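Side-chain contacts in VlsE1 (Borreliella burgdorferi, PDB 1L8W), which is a variable surface lipoprotein of the Lyme disease spirochaete, whose antigenic switching probably serves evasion of the host immune response: residues V141-D146 with G292-A297; Q222-I227 with G314-L319; A277-G280 with K286-V289. All blocks are in the same frame, centred on the assembly; numbering follows the deposited sequence.

Interaction 1 (V141-D146 with G292-A297); sequences VVADAD and GEKEKA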
# COMPACT_ATOMS: atom_id res chain seq x y z
N VAL A 141 -15.94 5.47 -1.63
CA VAL A 141 -16.14 6.91 -1.81
C VAL A 141 -17.38 7.38 -1.08
O VAL A 141 -18.47 6.86 -1.31
CB VAL A 141 -16.32 7.25 -3.31
CG1 VAL A 141 -16.61 8.75 -3.47
CG2 VAL A 141 -15.08 6.83 -4.09
N VAL A 142 -17.23 8.37 -0.20
CA VAL A 142 -18.37 8.92 0.55
C VAL A 142 -18.62 10.39 0.26
O VAL A 142 -17.68 11.19 0.14
CB VAL A 142 -18.18 8.74 2.08
CG1 VAL A 142 -18.07 7.27 2.43
CG2 VAL A 142 -16.94 9.48 2.55
N ALA A 143 -19.89 10.75 0.14
CA ALA A 143 -20.30 12.12 -0.14
C ALA A 143 -21.08 12.70 1.04
O ALA A 143 -21.20 13.92 1.18
CB ALA A 143 -21.16 12.16 -1.39
N ASP A 144 -21.61 11.82 1.89
CA ASP A 144 -22.36 12.22 3.08
C ASP A 144 -21.40 12.60 4.20
O ASP A 144 -20.55 11.80 4.59
CB ASP A 144 -23.27 11.09 3.57
CG ASP A 144 -24.46 10.86 2.67
OD1 ASP A 144 -25.12 11.86 2.29
OD2 ASP A 144 -24.75 9.68 2.35
N ALA A 145 -21.55 13.81 4.72
CA ALA A 145 -20.70 14.32 5.79
C ALA A 145 -20.54 13.35 6.96
O ALA A 145 -19.53 13.39 7.67
CB ALA A 145 -21.24 15.65 6.28
N ASP A 146 -21.52 12.49 7.18
CA ASP A 146 -21.45 11.54 8.28
C ASP A 146 -20.66 10.28 7.94
O ASP A 146 -20.04 9.67 8.82
CB ASP A 146 -22.85 11.16 8.75
CG ASP A 146 -23.60 12.34 9.35
OD1 ASP A 146 -23.00 13.08 10.16
OD2 ASP A 146 -24.80 12.51 9.02
N GLY A 292 -23.02 16.10 -4.74
CA GLY A 292 -23.19 16.46 -6.13
C GLY A 292 -21.89 16.20 -6.88
O GLY A 292 -21.71 16.64 -8.01
N GLU A 293 -20.98 15.50 -6.22
CA GLU A 293 -19.68 15.18 -6.81
C GLU A 293 -19.40 13.68 -6.89
O GLU A 293 -18.63 13.24 -7.74
CB GLU A 293 -18.56 15.85 -6.02
CG GLU A 293 -18.27 17.27 -6.45
CD GLU A 293 -17.89 17.36 -7.91
OE1 GLU A 293 -16.98 16.62 -8.34
OE2 GLU A 293 -18.50 18.18 -8.62
N LYS A 294 -20.02 12.90 -6.01
CA LYS A 294 -19.80 11.46 -5.99
C LYS A 294 -19.80 10.86 -7.38
O LYS A 294 -18.79 10.35 -7.85
CB LYS A 294 -20.88 10.76 -5.15
CG LYS A 294 -20.78 9.25 -5.20
CD LYS A 294 -21.92 8.58 -4.44
CE LYS A 294 -21.73 8.70 -2.94
NZ LYS A 294 -20.50 8.00 -2.49
N GLU A 295 -20.95 10.94 -8.05
CA GLU A 295 -21.08 10.39 -9.39
C GLU A 295 -20.10 11.00 -10.37
O GLU A 295 -19.76 10.40 -11.38
CB GLU A 295 -22.51 10.61 -9.89
CG GLU A 295 -23.58 10.22 -8.88
CD GLU A 295 -24.06 11.40 -8.04
OE1 GLU A 295 -23.22 12.22 -7.59
OE2 GLU A 295 -25.29 11.50 -7.81
N LYS A 296 -19.63 12.20 -10.05
CA LYS A 296 -18.71 12.91 -10.94
C LYS A 296 -17.24 12.60 -10.71
O LYS A 296 -16.42 12.76 -11.62
CB LYS A 296 -18.96 14.42 -10.81
CG LYS A 296 -18.19 15.28 -11.81
CD LYS A 296 -18.50 16.78 -11.66
CE LYS A 296 -19.98 17.08 -11.91
NZ LYS A 296 -20.22 18.52 -12.24
N ALA A 297 -16.90 12.15 -9.50
CA ALA A 297 -15.51 11.86 -9.16
C ALA A 297 -15.25 10.44 -8.64
O ALA A 297 -14.10 10.03 -8.52
CB ALA A 297 -15.02 12.88 -8.14
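Lys294, in the first turn of helix 294-333, packs its aliphatic chain on Ala143, just past the short strand 141-142, and carries its amine on to the strand's backbone; the centre of the contact lies about 23 Å from that of the chain. The methyl CB of Ala143 is 3.8 Å from CE of Lys294 and 4.0 Å from its CB, so the start of the lysine chain and its carbon next to the amine both touch the methyl. With CG anti to the backbone N (chi1 175°), Lys294 first runs out toward the strand; the bends at chi3 (-74°) and chi4 (-63°) then lay CE against Ala143 and turn NZ toward the carbonyl of Val141. The amine NZ reaches to 2.6 Å from the carbonyl O of Val141, a polar approach at an angle too poor for a hydrogen bond. Alongside, Val141 CG1 stands 4.1 Å from NZ of Lys294, the two side chains running past each other in opposite directions. The valine also rests on Glu298 and Ile301 of helix 294-333. Glu293 occupies the N-cap position, and its OE1 accepts a hydrogen bond from Ser205 N. This is strand-to-helix packing, the start of a long helix set on side chains of a two-stranded parallel sheet.

Interaction 2 (Q222-I227 with G314-L319); sequences QILSAI and GAITGL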
# COMPACT_ATOMS: atom_id res chain seq x y z
N GLN A 222 8.37 2.36 -6.48
CA GLN A 222 8.43 3.68 -5.87
C GLN A 222 7.40 3.88 -4.77
O GLN A 222 7.71 4.45 -3.73
CB GLN A 222 8.26 4.77 -6.95
CG GLN A 222 9.44 4.91 -7.87
CD GLN A 222 9.21 5.97 -8.94
OE1 GLN A 222 8.52 5.73 -9.93
NE2 GLN A 222 9.77 7.16 -8.73
N ILE A 223 6.18 3.41 -5.00
CA ILE A 223 5.13 3.52 -3.99
C ILE A 223 5.49 2.63 -2.79
O ILE A 223 5.25 2.99 -1.64
CB ILE A 223 3.76 3.09 -4.56
CG1 ILE A 223 3.40 3.97 -5.76
CG2 ILE A 223 2.70 3.25 -3.50
CD1 ILE A 223 2.22 3.46 -6.58
N LEU A 224 6.08 1.48 -3.08
CA LEU A 224 6.50 0.54 -2.05
C LEU A 224 7.56 1.19 -1.17
O LEU A 224 7.46 1.17 0.06
CB LEU A 224 7.09 -0.72 -2.69
CG LEU A 224 6.66 -2.11 -2.18
CD1 LEU A 224 7.70 -3.14 -2.60
CD2 LEU A 224 6.51 -2.10 -0.67
N SER A 225 8.56 1.79 -1.81
CA SER A 225 9.64 2.46 -1.09
C SER A 225 9.11 3.59 -0.21
O SER A 225 9.51 3.75 0.94
CB SER A 225 10.67 3.01 -2.09
OG SER A 225 11.83 3.50 -1.43
N ALA A 226 8.19 4.39 -0.76
CA ALA A 226 7.61 5.49 0.01
C ALA A 226 6.91 4.98 1.28
O ALA A 226 6.91 5.65 2.30
CB ALA A 226 6.61 6.27 -0.86
N ILE A 227 6.32 3.79 1.21
CA ILE A 227 5.64 3.23 2.38
C ILE A 227 6.67 2.71 3.38
O ILE A 227 6.53 2.87 4.58
CB ILE A 227 4.66 2.09 1.99
CG1 ILE A 227 3.50 2.67 1.16
CG2 ILE A 227 4.13 1.42 3.26
CD1 ILE A 227 2.57 1.61 0.55
N GLY A 314 1.70 -5.91 -6.32
CA GLY A 314 2.41 -6.56 -7.41
C GLY A 314 3.90 -6.44 -7.18
O GLY A 314 4.65 -7.37 -7.44
N ALA A 315 4.35 -5.29 -6.68
CA ALA A 315 5.77 -5.09 -6.42
C ALA A 315 6.23 -6.00 -5.27
O ALA A 315 7.35 -6.52 -5.28
CB ALA A 315 6.06 -3.61 -6.11
N ILE A 316 5.37 -6.18 -4.28
CA ILE A 316 5.69 -7.04 -3.14
C ILE A 316 5.86 -8.45 -3.68
O ILE A 316 6.79 -9.17 -3.31
CB ILE A 316 4.58 -7.00 -2.06
CG1 ILE A 316 4.59 -5.64 -1.35
CG2 ILE A 316 4.78 -8.12 -1.06
CD1 ILE A 316 3.49 -5.48 -0.31
N THR A 317 4.97 -8.83 -4.59
CA THR A 317 5.02 -10.14 -5.22
C THR A 317 6.34 -10.31 -5.98
O THR A 317 6.98 -11.36 -5.90
CB THR A 317 3.83 -10.32 -6.18
OG1 THR A 317 2.61 -10.34 -5.43
CG2 THR A 317 3.95 -11.62 -6.97
N GLY A 318 6.74 -9.29 -6.73
CA GLY A 318 7.98 -9.37 -7.48
C GLY A 318 9.19 -9.45 -6.56
O GLY A 318 10.10 -10.24 -6.78
N LEU A 319 9.18 -8.62 -5.52
CA LEU A 319 10.27 -8.58 -4.54
C LEU A 319 10.42 -9.94 -3.87
O LEU A 319 11.50 -10.53 -3.85
CB LEU A 319 9.99 -7.52 -3.49
CG LEU A 319 11.03 -7.43 -2.37
CD1 LEU A 319 12.32 -6.85 -2.95
CD2 LEU A 319 10.52 -6.57 -1.23
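Leu224 of helix 220-230 meets Ala315 and Ile316 of helix 294-333 through both of its methyl groups, and this one side chain carries the tight part of the contact. CD1 sits 3.9 Å from the methyl CB of Ala315, whose small side chain lets the branch come close to the helix backbone: CD1 of Leu224 is also 4.2 Å from C of Ala315. The other branch, CD2, lies 4.1 Å from CG1 of Ile316, and the leucine and isoleucine side chains cross at about a right angle. In Ile316, CG1 is anti to the carbonyl carbon (chi1 -71°) and thus lies beside the backbone N, on the side where Leu224 arrives. No hydrogen bond crosses between the two segments; the interface is wholly apolar. The looser side begins at Leu319, partly exposed, whose CD2 comes no nearer than 4.6 Å to CD1 of Leu224. Farther round the same helix, Thr317 faces solvent and its OG1 is hydrogen-bonded to Tyr65 OH and to Leu313 O. Leu224 is also covered by Ile163 and Val167 of helix 153-170, while Ile223, Ala226 and Ile227 turn to helix 269-281, placing helix 220-230 against three helices.

Interaction 3 (A277-G280 with K286-V289); sequences ALRG and KFAV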
# COMPACT_ATOMS: atom_id res chain seq x y z
N ALA A 277 -2.62 4.44 -1.51
CA ALA A 277 -2.62 2.98 -1.41
C ALA A 277 -2.84 2.50 0.02
O ALA A 277 -3.57 1.52 0.24
CB ALA A 277 -1.32 2.40 -1.96
N LEU A 278 -2.23 3.18 0.98
CA LEU A 278 -2.39 2.81 2.39
C LEU A 278 -3.83 3.02 2.85
O LEU A 278 -4.39 2.18 3.55
CB LEU A 278 -1.46 3.64 3.27
CG LEU A 278 -0.02 3.13 3.44
CD1 LEU A 278 0.83 4.22 4.04
CD2 LEU A 278 -0.01 1.88 4.31
N ARG A 279 -4.42 4.14 2.44
CA ARG A 279 -5.79 4.46 2.82
C ARG A 279 -6.76 3.44 2.23
O ARG A 279 -7.66 2.96 2.91
CB ARG A 279 -6.14 5.86 2.34
CG ARG A 279 -7.55 6.29 2.63
CD ARG A 279 -7.55 7.32 3.72
NE ARG A 279 -8.66 8.25 3.58
CZ ARG A 279 -8.94 9.20 4.46
NH1 ARG A 279 -8.21 9.34 5.55
NH2 ARG A 279 -9.95 10.03 4.22
N GLY A 280 -6.55 3.12 0.95
CA GLY A 280 -7.39 2.15 0.28
C GLY A 280 -7.32 0.75 0.86
O GLY A 280 -8.30 0.01 0.82
N LYS A 286 -11.50 5.76 3.73
CA LYS A 286 -12.41 6.10 2.64
C LYS A 286 -12.07 7.45 2.01
O LYS A 286 -11.35 8.25 2.60
CB LYS A 286 -13.85 6.15 3.16
CG LYS A 286 -14.25 4.91 3.93
CD LYS A 286 -15.60 5.10 4.60
CE LYS A 286 -16.04 3.84 5.33
NZ LYS A 286 -17.37 4.04 5.98
N PHE A 287 -12.60 7.71 0.82
CA PHE A 287 -12.34 8.95 0.11
C PHE A 287 -13.59 9.82 0.05
O PHE A 287 -14.65 9.37 -0.40
CB PHE A 287 -11.81 8.63 -1.28
CG PHE A 287 -10.57 7.77 -1.24
CD1 PHE A 287 -9.32 8.35 -1.06
CD2 PHE A 287 -10.67 6.39 -1.30
CE1 PHE A 287 -8.18 7.57 -0.93
CE2 PHE A 287 -9.53 5.59 -1.17
CZ PHE A 287 -8.29 6.18 -0.98
N ALA A 288 -13.46 11.06 0.51
CA ALA A 288 -14.59 11.98 0.55
C ALA A 288 -14.66 13.05 -0.55
O ALA A 288 -13.64 13.61 -0.98
CB ALA A 288 -14.63 12.64 1.93
N VAL A 289 -15.88 13.33 -0.98
CA VAL A 289 -16.14 14.33 -2.01
C VAL A 289 -17.33 15.20 -1.57
O VAL A 289 -18.08 14.82 -0.65
CB VAL A 289 -16.48 13.65 -3.36
CG1 VAL A 289 -15.31 12.81 -3.85
CG2 VAL A 289 -17.73 12.79 -3.21
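The guanidinium of Arg279 and the phenyl ring of Phe287 are inclined at 55° and do not stack; the carbonyl O of Lys286 lies at the guanidinium's edge, near its plane. Two N-H groups converge on that oxygen: NE of Arg279 at 2.9 Å and NH2 of Arg279 at 2.8 Å from Lys286 O. Both hydrogen bonds are weak, bent to about 130°, as expected when two N-H groups of one guanidinium share a single acceptor. The third nitrogen, NH1, donates to Ala251 O, so all three nitrogens are engaged, which should restrain the group's rotation. The ring of Phe287 approaches the aliphatic stem instead, obliquely: its CZ is 3.7 Å from CG of Arg279, and 4.0 Å from the backbone N of Gly280. With CG anti to the backbone N and the chain bent at chi2 (108°), Arg279 passes alongside the ring before turning to the carbonyl. Phe287 packs further on Ile301 and Ala305 of helix 294-333. The buried arginine thus ties two carbonyls to the last turn of helix 269-281, in a short helix-loop-strand connection that brings strand 287-288 back beside the helix preceding it.

In the fold
Interactions 1 and 3 adjoin, their centres 12 Å apart, and share the two-stranded parallel sheet: Val142 N lies 2.8 Å from Phe287 O, and Val142 O 3.0 Å from Val289 N, both probable hydrogen bonds. Interaction 2 lies farther off, its centre 30 Å from that of interaction 1, with no touch, and 19 Å from that of interaction 3, where Ile227 packs on Leu278. The chain order is 141-146, 222-227, 277-280, 286-289, 292-297, 314-319, so interaction 3 falls between the two segments of each of the others. Helix 294-333 serves interactions 1 and 2, thereby joining the sheet region to the helical core of the surface antigen.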